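Local coordinates for alpha-actinin-like protein 1 (Schizosaccharomyces pombe, PDB 5BVR) that binds actin filaments through its tandem calponin-homology domains and takes part in forming and organising the actin ring during cytokinesis and septation, at residues Q9-Q12 against N13-T17; L203-V206 against E207-C210; M221-V224 against A225-H229; D98-L101 against K102-L105. One frame throughout, in Å; residues are numbered along the deposited sequence.

Interaction 1: residues Q9-Q12 against N13-T17; sequences QSVQ and NRTFT
Arg-14 folds back against Gln-9 and Ser-10 at the start of helix 11-25. Its CB lies 3.5 Å from Ser-10 O, the carbonyl that also takes the Arg-14 backbone N-H. Arg-14 CG packs against Gln-9 CB at 3.6 Å, and Arg-14 CD passes Gln-9 O at 3.8 Å. The chain then bends at chi3 (-69°), which turns Arg-14 NE onto Gln-9 O for a hydrogen bond of 3.0 Å; the acceptor lies in the guanidinium plane. At the tip, NH2 touches Val-11 CG2 and shares a water with Gln-9 O. Ser-10 is the N-cap: its OG accepts from Asn-13 N at 2.9 Å. One turn on, Gln-12 CG sits over a face of the Phe-16 ring in a CH-pi contact, 3.6 Å from the centroid, with the amide nearly parallel to the ring. Val-11 O is gripped twice, by the N and OG1 of Thr-15. This start of the first CH domain sits among helices: Phe-16 packs on Trp-109 and Ile-112 of helix 101-117, and Arg-14 forms a salt bridge with Asp-208 of helix 206-209. Gln-12 NE2 hydrogen-bonds Asp-216, a residue of a zinc site, and the Gln-12 side chain lies about 3 Å from that ion.

Interaction 2: residues L203-V206 against E207-C210; sequences LIEV and EDVC
Glu-205 and Asp-208 are tied by two reciprocal bonds where a loop gives way to a helical turn. The backbone of Ile-204 and Glu-205 is extended, and the chain then curls into a short, weakly bonded helical turn. Val-206 O collects two N-H groups, from Val-209 N at 3.1 Å and from Cys-210 N at 2.8 Å, the latter donor nearly in line with the C=O bond. Asp-208 N donates to Glu-205 O, and in return Asp-208 OD2 accepts from Glu-205 N at 2.9 Å, met from above the carboxylate plane. With chi1 at -64°, Asp-208 CG stands beside its own backbone N and the carboxylate swings back over Glu-205, where Asp-208 OD2 also touches Glu-205 CB at 3.3 Å. The two acidic side chains run alongside each other with their carboxylate planes 71° apart. A water joins Asp-208 OD2 to Leu-203 O. On the apolar side, Ile-204 CD1 meets Val-209 CG1 at 3.8 Å and Val-206 CG1 rests on Cys-210 CB. An alanine in place of Asp-208 would probably leave Glu-205 N without its acceptor and Arg-14 of the first CH domain without its anionic mate. Three acidic residues gather here, with Glu-205 OE1 and Glu-207 OE2 4.5 Å apart. Their mutual repulsion is probably eased by Lys-18, in a long, weak ion pair with Glu-205, and by Arg-14, whose salt bridge to Asp-208 OD1 ties this turn to helix 11-25 and so joins the two CH domains.

Interaction 3: residues M221-V224 against A225-H229; sequences MTYV and AEYFH
Tyr-223 and Tyr-227, one turn apart on helix 217-234, form a T-shaped pair in which the edge of Tyr-227 is directed at a face of Tyr-223. The planes stand at 83° and the centroids are 5.1 Å apart. The edge atom is Tyr-227 CE1, 3.4 Å from Tyr-223 CZ and placed toward the rim of that ring, not over its centre. The two first torsions make the meeting possible: Tyr-223 has CG opposite its backbone N (chi1 180°), while Tyr-227 has CG beside its own (chi1 -74°), which brings both rings to the same flank of the helix. Their hydroxyls close the pair, Tyr-227 OH donating to Tyr-223 OH at 2.9 Å. Main-chain bonding beneath is uneven: Ala-225 N reaches Met-221 O, whereas Glu-226 N bonds to Tyr-223 O only three residues back. On another side, a water links Thr-222 O to Glu-226 OE2. The helix is buried between other helices of the second CH domain and helix 101-117 of the first. Tyr-223 meets Phe-191 of helix 183-198 edge-to-face, and both tyrosines touch Ala-194. Val-224 and Phe-228 pack on helix 127-138, while Thr-222 and Ala-225 touch helix 101-117.

Interaction 4: residues D98-L101 against K102-L105; sequences DGNL and KLIL
An N-cap at Asn-100 opens helix 101-117, just after a Schellman motif with Gly-99 as its C-prime residue has ended helix 93-97; the whole turn lies in the actin-binding region of the first CH domain. Asn-100 OD1 accepts from Leu-103 N at 3.1 Å, a fairly straight bond (163° at the hydrogen) whose donor stands above the amide's carbonyl plane. The side chain lies across Leu-103, with Asn-100 ND2 3.5 Å from Leu-103 CD1. Having CG opposite the backbone N (chi1 -172°) carries the amide forward over the first turn. A leucine in place of Asn-100 would probably leave Leu-103 N without its capping acceptor and the helix start less firmly fixed. Asn-100 O takes Ile-104 N at 2.9 Å to begin the regular bonding, and Ile-104 CD1 reaches back to Gly-99 CA at 3.9 Å. One turn apart, Leu-101 CD1 touches Leu-105 CG at 4.0 Å. These two leucines face helix 11-25, Leu-101 against Asn-13 and Leu-105 against Gln-12 and Phe-16. Further packing comes from loop residues, Leu-39 touching Ile-104 and Ile-91 touching Leu-103, while Asp-98 forms a salt bridge with Arg-67 at the start of helix 67-83.

From the N terminus, interaction 1 starts helix 11-25, interaction 4 turns the chain from helix 93-97 into helix 101-117, interaction 2 curls the loop after helix 183-198 into a short helical turn, and interaction 3 lies within helix 217-234. Each contact is local, so they follow in series without nesting or crossing, and long-range closure comes from contacts between them. Interaction 1 stands in the middle: it packs on interaction 4 inside the first CH domain and, across the domain interface, touches both interactions 2 and 3. Those two meet in the second domain through Leu-203 and Ile-204. Interaction 4 touches neither, its nearest atoms about 12 Å from interaction 2 and 9 Å from interaction 3.

Interaction 1: residues Q9-Q12 against N13-T17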
loop_
_atom_site.group_PDB
_atom_site.type_symbol
_atom_site.label_atom_id
_atom_site.label_comp_id
_atom_site.label_asym_id
_atom_site.label_seq_id
_atom_site.Cartn_x
_atom_site.Cartn_y
_atom_site.Cartn_z
ATOM N N GLN A 9 7.317 14.838 5.219
ATOM C CA GLN A 9 7.100 13.399 5.360
ATOM C C GLN A 9 7.699 12.629 4.185
ATOM O O GLN A 9 7.625 13.071 3.039
ATOM C CB GLN A 9 5.605 13.109 5.482
ATOM C CG GLN A 9 4.937 13.796 6.687
ATOM C CD GLN A 9 3.460 13.473 6.796
ATOM O OE1 GLN A 9 2.984 13.029 7.844
ATOM N NE2 GLN A 9 2.727 13.711 5.725
ATOM N N SER A 10 8.297 11.482 4.497
ATOM C CA SER A 10 8.946 10.654 3.474
ATOM C C SER A 10 7.907 10.050 2.546
ATOM O O SER A 10 6.709 10.040 2.841
ATOM C CB SER A 10 9.718 9.509 4.109
ATOM O OG SER A 10 8.817 8.564 4.682
ATOM N N VAL A 11 8.380 9.542 1.414
ATOM C CA VAL A 11 7.505 8.829 0.490
ATOM C C VAL A 11 6.776 7.694 1.186
ATOM O O VAL A 11 5.576 7.532 1.014
ATOM C CB VAL A 11 8.310 8.280 -0.716
ATOM C CG1 VAL A 11 7.481 7.304 -1.542
ATOM C CG2 VAL A 11 8.805 9.426 -1.599
ATOM N N GLN A 12 7.495 6.914 1.972
ATOM C CA GLN A 12 6.882 5.790 2.633
ATOM C C GLN A 12 5.863 6.242 3.666
ATOM O O GLN A 12 4.792 5.644 3.780
ATOM C CB GLN A 12 7.933 4.911 3.275
ATOM C CG GLN A 12 7.405 3.588 3.736
ATOM C CD GLN A 12 8.497 2.723 4.304
ATOM O OE1 GLN A 12 8.610 2.576 5.532
ATOM N NE2 GLN A 12 9.314 2.153 3.430
ATOM N N ASN A 13 6.203 7.264 4.451
ATOM C CA ASN A 13 5.267 7.825 5.395
ATOM C C ASN A 13 3.978 8.219 4.667
ATOM O O ASN A 13 2.866 7.785 5.050
ATOM C CB ASN A 13 5.956 9.014 6.093
ATOM C CG ASN A 13 5.163 9.588 7.225
ATOM O OD1 ASN A 13 3.989 9.323 7.386
ATOM N ND2 ASN A 13 5.823 10.415 8.019
ATOM N N ARG A 14 4.110 8.980 3.592
ATOM C CA ARG A 14 2.949 9.482 2.902
ATOM C C ARG A 14 2.167 8.350 2.264
ATOM O O ARG A 14 0.943 8.336 2.320
ATOM C CB ARG A 14 3.338 10.555 1.899
ATOM C CG ARG A 14 3.713 11.856 2.629
ATOM C CD ARG A 14 4.127 12.953 1.664
ATOM N NE ARG A 14 5.394 12.672 1.012
ATOM C CZ ARG A 14 5.536 12.283 -0.252
ATOM N NH1 ARG A 14 4.482 12.136 -1.054
ATOM N NH2 ARG A 14 6.756 12.061 -0.711
ATOM N N THR A 15 2.863 7.384 1.687
ATOM C CA THR A 15 2.185 6.288 1.008
ATOM C C THR A 15 1.435 5.410 1.993
ATOM O O THR A 15 0.269 5.030 1.762
ATOM C CB THR A 15 3.189 5.428 0.217
ATOM O OG1 THR A 15 3.843 6.239 -0.768
ATOM C CG2 THR A 15 2.503 4.305 -0.492
ATOM N N PHE A 16 2.098 5.074 3.087
ATOM C CA PHE A 16 1.469 4.276 4.136
ATOM C C PHE A 16 0.285 5.006 4.754
ATOM O O PHE A 16 -0.704 4.366 5.088
ATOM C CB PHE A 16 2.475 3.888 5.231
ATOM C CG PHE A 16 3.465 2.799 4.829
ATOM C CD1 PHE A 16 3.584 2.334 3.506
ATOM C CD2 PHE A 16 4.316 2.250 5.792
ATOM C CE1 PHE A 16 4.514 1.348 3.176
ATOM C CE2 PHE A 16 5.252 1.263 5.454
ATOM C CZ PHE A 16 5.342 0.810 4.120
ATOM N N THR A 17 0.389 6.320 4.924
ATOM C CA THR A 17 -0.730 7.109 5.446
ATOM C C THR A 17 -1.903 7.033 4.484
ATOM O O THR A 17 -3.040 6.805 4.891
ATOM C CB THR A 17 -0.325 8.561 5.670
ATOM O OG1 THR A 17 0.716 8.601 6.641
ATOM C CG2 THR A 17 -1.497 9.417 6.157
HETATM O O HOH W 1 1.677 10.501 8.407
HETATM O O HOH W 2 4.637 12.234 10.054
HETATM O O HOH W 3 8.675 13.256 0.634
HETATM O O HOH W 4 8.695 10.910 7.438
#

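Interaction 2: residues L203-V206 against E207-C210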
loop_
_atom_site.group_PDB
_atom_site.type_symbol
_atom_site.label_atom_id
_atom_site.label_comp_id
_atom_site.label_asym_id
_atom_site.label_seq_id
_atom_site.Cartn_x
_atom_site.Cartn_y
_atom_site.Cartn_z
ATOM N N LEU A 203 -1.961 6.152 -4.313
ATOM C CA LEU A 203 -1.170 6.022 -3.100
ATOM C C LEU A 203 0.203 6.680 -3.177
ATOM O O LEU A 203 0.807 6.895 -2.131
ATOM C CB LEU A 203 -0.989 4.545 -2.715
ATOM C CG LEU A 203 -2.295 3.780 -2.478
ATOM C CD1 LEU A 203 -1.981 2.391 -1.955
ATOM C CD2 LEU A 203 -3.258 4.486 -1.495
ATOM N N ILE A 204 0.705 6.928 -4.392
ATOM C CA ILE A 204 2.016 7.548 -4.586
ATOM C C ILE A 204 1.902 8.705 -5.558
ATOM O O ILE A 204 1.079 8.693 -6.462
ATOM C CB ILE A 204 3.079 6.539 -5.064
ATOM C CG1 ILE A 204 2.693 5.899 -6.397
ATOM C CG2 ILE A 204 3.308 5.498 -4.020
ATOM C CD1 ILE A 204 3.730 4.916 -6.922
ATOM N N GLU A 205 2.727 9.720 -5.343
ATOM C CA GLU A 205 2.752 10.869 -6.227
ATOM C C GLU A 205 3.699 10.561 -7.381
ATOM O O GLU A 205 4.645 9.764 -7.239
ATOM C CB GLU A 205 3.265 12.108 -5.494
ATOM C CG GLU A 205 2.584 12.423 -4.157
ATOM C CD GLU A 205 1.238 13.069 -4.328
ATOM O OE1 GLU A 205 0.767 13.171 -5.481
ATOM O OE2 GLU A 205 0.653 13.487 -3.300
ATOM N N VAL A 206 3.438 11.182 -8.524
ATOM C CA VAL A 206 4.311 11.004 -9.667
ATOM C C VAL A 206 5.773 11.289 -9.279
ATOM O O VAL A 206 6.682 10.506 -9.614
ATOM C CB VAL A 206 3.857 11.909 -10.833
ATOM C CG1 VAL A 206 4.923 11.994 -11.926
ATOM C CG2 VAL A 206 2.520 11.395 -11.379
ATOM N N GLU A 207 6.009 12.392 -8.567
ATOM C CA GLU A 207 7.372 12.781 -8.221
ATOM C C GLU A 207 8.031 11.808 -7.250
ATOM O O GLU A 207 9.248 11.823 -7.073
ATOM C CB GLU A 207 7.416 14.233 -7.724
ATOM C CG GLU A 207 6.570 14.531 -6.492
ATOM C CD GLU A 207 5.123 14.945 -6.801
ATOM O OE1 GLU A 207 4.587 14.606 -7.884
ATOM O OE2 GLU A 207 4.514 15.626 -5.939
ATOM N N ASP A 208 7.234 10.937 -6.623
ATOM C CA ASP A 208 7.806 9.992 -5.672
ATOM C C ASP A 208 8.535 8.838 -6.381
ATOM O O ASP A 208 9.322 8.134 -5.765
ATOM C CB ASP A 208 6.733 9.397 -4.751
ATOM C CG ASP A 208 6.069 10.429 -3.846
ATOM O OD1 ASP A 208 6.710 11.450 -3.544
ATOM O OD2 ASP A 208 4.905 10.178 -3.427
ATOM N N VAL A 209 8.262 8.632 -7.663
ATOM C CA VAL A 209 8.809 7.473 -8.381
ATOM C C VAL A 209 9.392 7.830 -9.759
ATOM O O VAL A 209 10.357 7.189 -10.187
ATOM C CB VAL A 209 7.760 6.328 -8.490
ATOM C CG1 VAL A 209 6.427 6.874 -8.828
ATOM C CG2 VAL A 209 8.152 5.224 -9.492
ATOM N N CYS A 210 8.865 8.862 -10.417
ATOM C CA CYS A 210 9.318 9.190 -11.782
ATOM C C CYS A 210 10.782 9.641 -11.782
ATOM O O CYS A 210 11.164 10.622 -11.142
ATOM C CB CYS A 210 8.442 10.277 -12.386
ATOM S SG CYS A 210 8.902 10.687 -14.070
HETATM O O HOH W 5 3.286 8.915 -1.521
#

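Interaction 3: residues M221-V224 against A225-H229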
loop_
_atom_site.group_PDB
_atom_site.type_symbol
_atom_site.label_atom_id
_atom_site.label_comp_id
_atom_site.label_asym_id
_atom_site.label_seq_id
_atom_site.Cartn_x
_atom_site.Cartn_y
_atom_site.Cartn_z
ATOM N N MET A 221 5.489 -1.353 -3.980
ATOM C CA MET A 221 4.762 -2.599 -3.790
ATOM C C MET A 221 3.333 -2.359 -3.313
ATOM O O MET A 221 2.400 -3.011 -3.774
ATOM C CB MET A 221 5.455 -3.472 -2.779
ATOM C CG MET A 221 6.767 -4.083 -3.265
ATOM S SD MET A 221 7.590 -5.088 -2.013
ATOM C CE MET A 221 6.295 -6.305 -1.827
ATOM N N THR A 222 3.176 -1.456 -2.369
ATOM C CA THR A 222 1.851 -1.161 -1.831
ATOM C C THR A 222 0.912 -0.700 -2.944
ATOM O O THR A 222 -0.259 -1.127 -2.999
ATOM C CB THR A 222 1.922 -0.091 -0.725
ATOM O OG1 THR A 222 2.778 -0.563 0.319
ATOM C CG2 THR A 222 0.546 0.201 -0.118
ATOM N N TYR A 223 1.392 0.191 -3.813
ATOM C CA TYR A 223 0.596 0.750 -4.884
ATOM C C TYR A 223 0.332 -0.306 -5.993
ATOM O O TYR A 223 -0.814 -0.482 -6.435
ATOM C CB TYR A 223 1.267 2.016 -5.444
ATOM C CG TYR A 223 0.495 2.660 -6.569
ATOM C CD1 TYR A 223 -0.805 3.108 -6.404
ATOM C CD2 TYR A 223 1.078 2.849 -7.797
ATOM C CE1 TYR A 223 -1.511 3.689 -7.464
ATOM C CE2 TYR A 223 0.383 3.430 -8.856
ATOM C CZ TYR A 223 -0.894 3.852 -8.688
ATOM O OH TYR A 223 -1.588 4.408 -9.735
ATOM N N VAL A 224 1.364 -1.031 -6.404
ATOM C CA VAL A 224 1.213 -2.028 -7.455
ATOM C C VAL A 224 0.238 -3.121 -6.996
ATOM O O VAL A 224 -0.542 -3.643 -7.810
ATOM C CB VAL A 224 2.567 -2.621 -7.836
ATOM C CG1 VAL A 224 2.394 -3.854 -8.729
ATOM C CG2 VAL A 224 3.409 -1.570 -8.538
ATOM N N ALA A 225 0.234 -3.473 -5.710
ATOM C CA ALA A 225 -0.730 -4.459 -5.201
ATOM C C ALA A 225 -2.174 -4.025 -5.484
ATOM O O ALA A 225 -3.070 -4.885 -5.672
ATOM C CB ALA A 225 -0.549 -4.683 -3.696
ATOM N N GLU A 226 -2.437 -2.719 -5.518
ATOM C CA GLU A 226 -3.792 -2.229 -5.836
ATOM C C GLU A 226 -4.184 -2.624 -7.256
ATOM O O GLU A 226 -5.354 -2.923 -7.517
ATOM C CB GLU A 226 -3.940 -0.709 -5.692
ATOM C CG GLU A 226 -3.712 -0.176 -4.273
ATOM C CD GLU A 226 -4.869 -0.393 -3.326
ATOM O OE1 GLU A 226 -5.962 -0.769 -3.788
ATOM O OE2 GLU A 226 -4.678 -0.170 -2.111
ATOM N N TYR A 227 -3.227 -2.604 -8.176
ATOM C CA TYR A 227 -3.475 -3.043 -9.540
ATOM C C TYR A 227 -3.846 -4.521 -9.582
ATOM O O TYR A 227 -4.819 -4.913 -10.225
ATOM C CB TYR A 227 -2.260 -2.806 -10.443
ATOM C CG TYR A 227 -2.031 -1.354 -10.828
ATOM C CD1 TYR A 227 -1.722 -0.400 -9.870
ATOM C CD2 TYR A 227 -2.077 -0.949 -12.146
ATOM C CE1 TYR A 227 -1.516 0.927 -10.230
ATOM C CE2 TYR A 227 -1.878 0.357 -12.506
ATOM C CZ TYR A 227 -1.580 1.289 -11.551
ATOM O OH TYR A 227 -1.386 2.584 -11.952
ATOM N N PHE A 228 -3.080 -5.360 -8.918
ATOM C CA PHE A 228 -3.383 -6.781 -8.875
ATOM C C PHE A 228 -4.807 -7.025 -8.373
ATOM O O PHE A 228 -5.592 -7.779 -8.980
ATOM C CB PHE A 228 -2.424 -7.528 -7.953
ATOM C CG PHE A 228 -2.782 -8.974 -7.798
ATOM C CD1 PHE A 228 -2.352 -9.905 -8.739
ATOM C CD2 PHE A 228 -3.628 -9.403 -6.777
ATOM C CE1 PHE A 228 -2.720 -11.243 -8.636
ATOM C CE2 PHE A 228 -3.985 -10.742 -6.672
ATOM C CZ PHE A 228 -3.524 -11.658 -7.616
ATOM N N HIS A 229 -5.157 -6.428 -7.242
ATOM C CA HIS A 229 -6.471 -6.723 -6.669
ATOM C C HIS A 229 -7.593 -6.138 -7.521
ATOM O O HIS A 229 -8.624 -6.807 -7.764
ATOM C CB HIS A 229 -6.591 -6.229 -5.235
ATOM C CG HIS A 229 -5.760 -7.002 -4.258
ATOM N ND1 HIS A 229 -6.027 -8.316 -3.929
ATOM C CD2 HIS A 229 -4.637 -6.663 -3.581
ATOM C CE1 HIS A 229 -5.125 -8.737 -3.056
ATOM N NE2 HIS A 229 -4.274 -7.752 -2.829
HETATM O O HOH W 6 -2.357 -1.735 -1.330
#

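Interaction 4: residues D98-L101 against K102-L105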
loop_
_atom_site.group_PDB
_atom_site.type_symbol
_atom_site.label_atom_id
_atom_site.label_comp_id
_atom_site.label_asym_id
_atom_site.label_seq_id
_atom_site.Cartn_x
_atom_site.Cartn_y
_atom_site.Cartn_z
ATOM N N ASP A 98 4.086 6.747 22.181
ATOM C CA ASP A 98 5.060 7.843 22.149
ATOM C C ASP A 98 5.569 8.208 20.761
ATOM O O ASP A 98 6.486 9.028 20.634
ATOM C CB ASP A 98 6.218 7.505 23.076
ATOM C CG ASP A 98 5.800 7.478 24.536
ATOM O OD1 ASP A 98 4.850 8.203 24.889
ATOM O OD2 ASP A 98 6.448 6.742 25.285
ATOM N N GLY A 99 4.973 7.625 19.721
ATOM C CA GLY A 99 5.208 8.107 18.370
ATOM C C GLY A 99 6.566 7.814 17.776
ATOM O O GLY A 99 7.138 8.673 17.102
ATOM N N ASN A 100 7.091 6.623 18.014
ATOM C CA ASN A 100 8.313 6.189 17.351
ATOM C C ASN A 100 7.987 5.915 15.878
ATOM O O ASN A 100 7.485 4.846 15.533
ATOM C CB ASN A 100 8.877 4.943 18.027
ATOM C CG ASN A 100 10.247 4.556 17.493
ATOM O OD1 ASN A 100 10.504 4.584 16.283
ATOM N ND2 ASN A 100 11.153 4.219 18.410
ATOM N N LEU A 101 8.251 6.894 15.015
ATOM C CA LEU A 101 7.859 6.803 13.609
ATOM C C LEU A 101 8.506 5.608 12.908
ATOM O O LEU A 101 7.845 4.905 12.141
ATOM C CB LEU A 101 8.157 8.111 12.875
ATOM C CG LEU A 101 7.701 8.102 11.414
ATOM C CD1 LEU A 101 6.188 7.950 11.255
ATOM C CD2 LEU A 101 8.188 9.382 10.786
ATOM N N LYS A 102 9.783 5.338 13.154
ATOM C CA LYS A 102 10.436 4.202 12.510
ATOM C C LYS A 102 9.701 2.899 12.809
ATOM O O LYS A 102 9.419 2.095 11.908
ATOM C CB LYS A 102 11.885 4.083 12.974
ATOM C CG LYS A 102 12.650 2.954 12.299
ATOM C CD LYS A 102 13.983 2.733 12.986
ATOM C CE LYS A 102 14.758 1.608 12.340
ATOM N NZ LYS A 102 15.169 1.965 10.957
ATOM N N LEU A 103 9.365 2.700 14.080
ATOM C CA LEU A 103 8.723 1.451 14.474
ATOM C C LEU A 103 7.288 1.417 13.989
ATOM O O LEU A 103 6.799 0.373 13.592
ATOM C CB LEU A 103 8.808 1.255 15.986
ATOM C CG LEU A 103 10.231 1.077 16.522
ATOM C CD1 LEU A 103 10.196 0.857 18.034
ATOM C CD2 LEU A 103 10.932 -0.082 15.851
ATOM N N ILE A 104 6.633 2.564 13.959
ATOM C CA ILE A 104 5.279 2.656 13.438
ATOM C C ILE A 104 5.232 2.293 11.947
ATOM O O ILE A 104 4.380 1.518 11.534
ATOM C CB ILE A 104 4.682 4.048 13.709
ATOM C CG1 ILE A 104 4.312 4.170 15.201
ATOM C CG2 ILE A 104 3.443 4.267 12.850
ATOM C CD1 ILE A 104 4.021 5.581 15.644
ATOM N N LEU A 105 6.163 2.826 11.153
ATOM C CA LEU A 105 6.187 2.503 9.722
ATOM C C LEU A 105 6.471 1.036 9.526
ATOM O O LEU A 105 5.894 0.423 8.613
ATOM C CB LEU A 105 7.201 3.351 8.969
ATOM C CG LEU A 105 6.844 4.839 8.908
ATOM C CD1 LEU A 105 7.935 5.588 8.168
ATOM C CD2 LEU A 105 5.467 5.107 8.277
#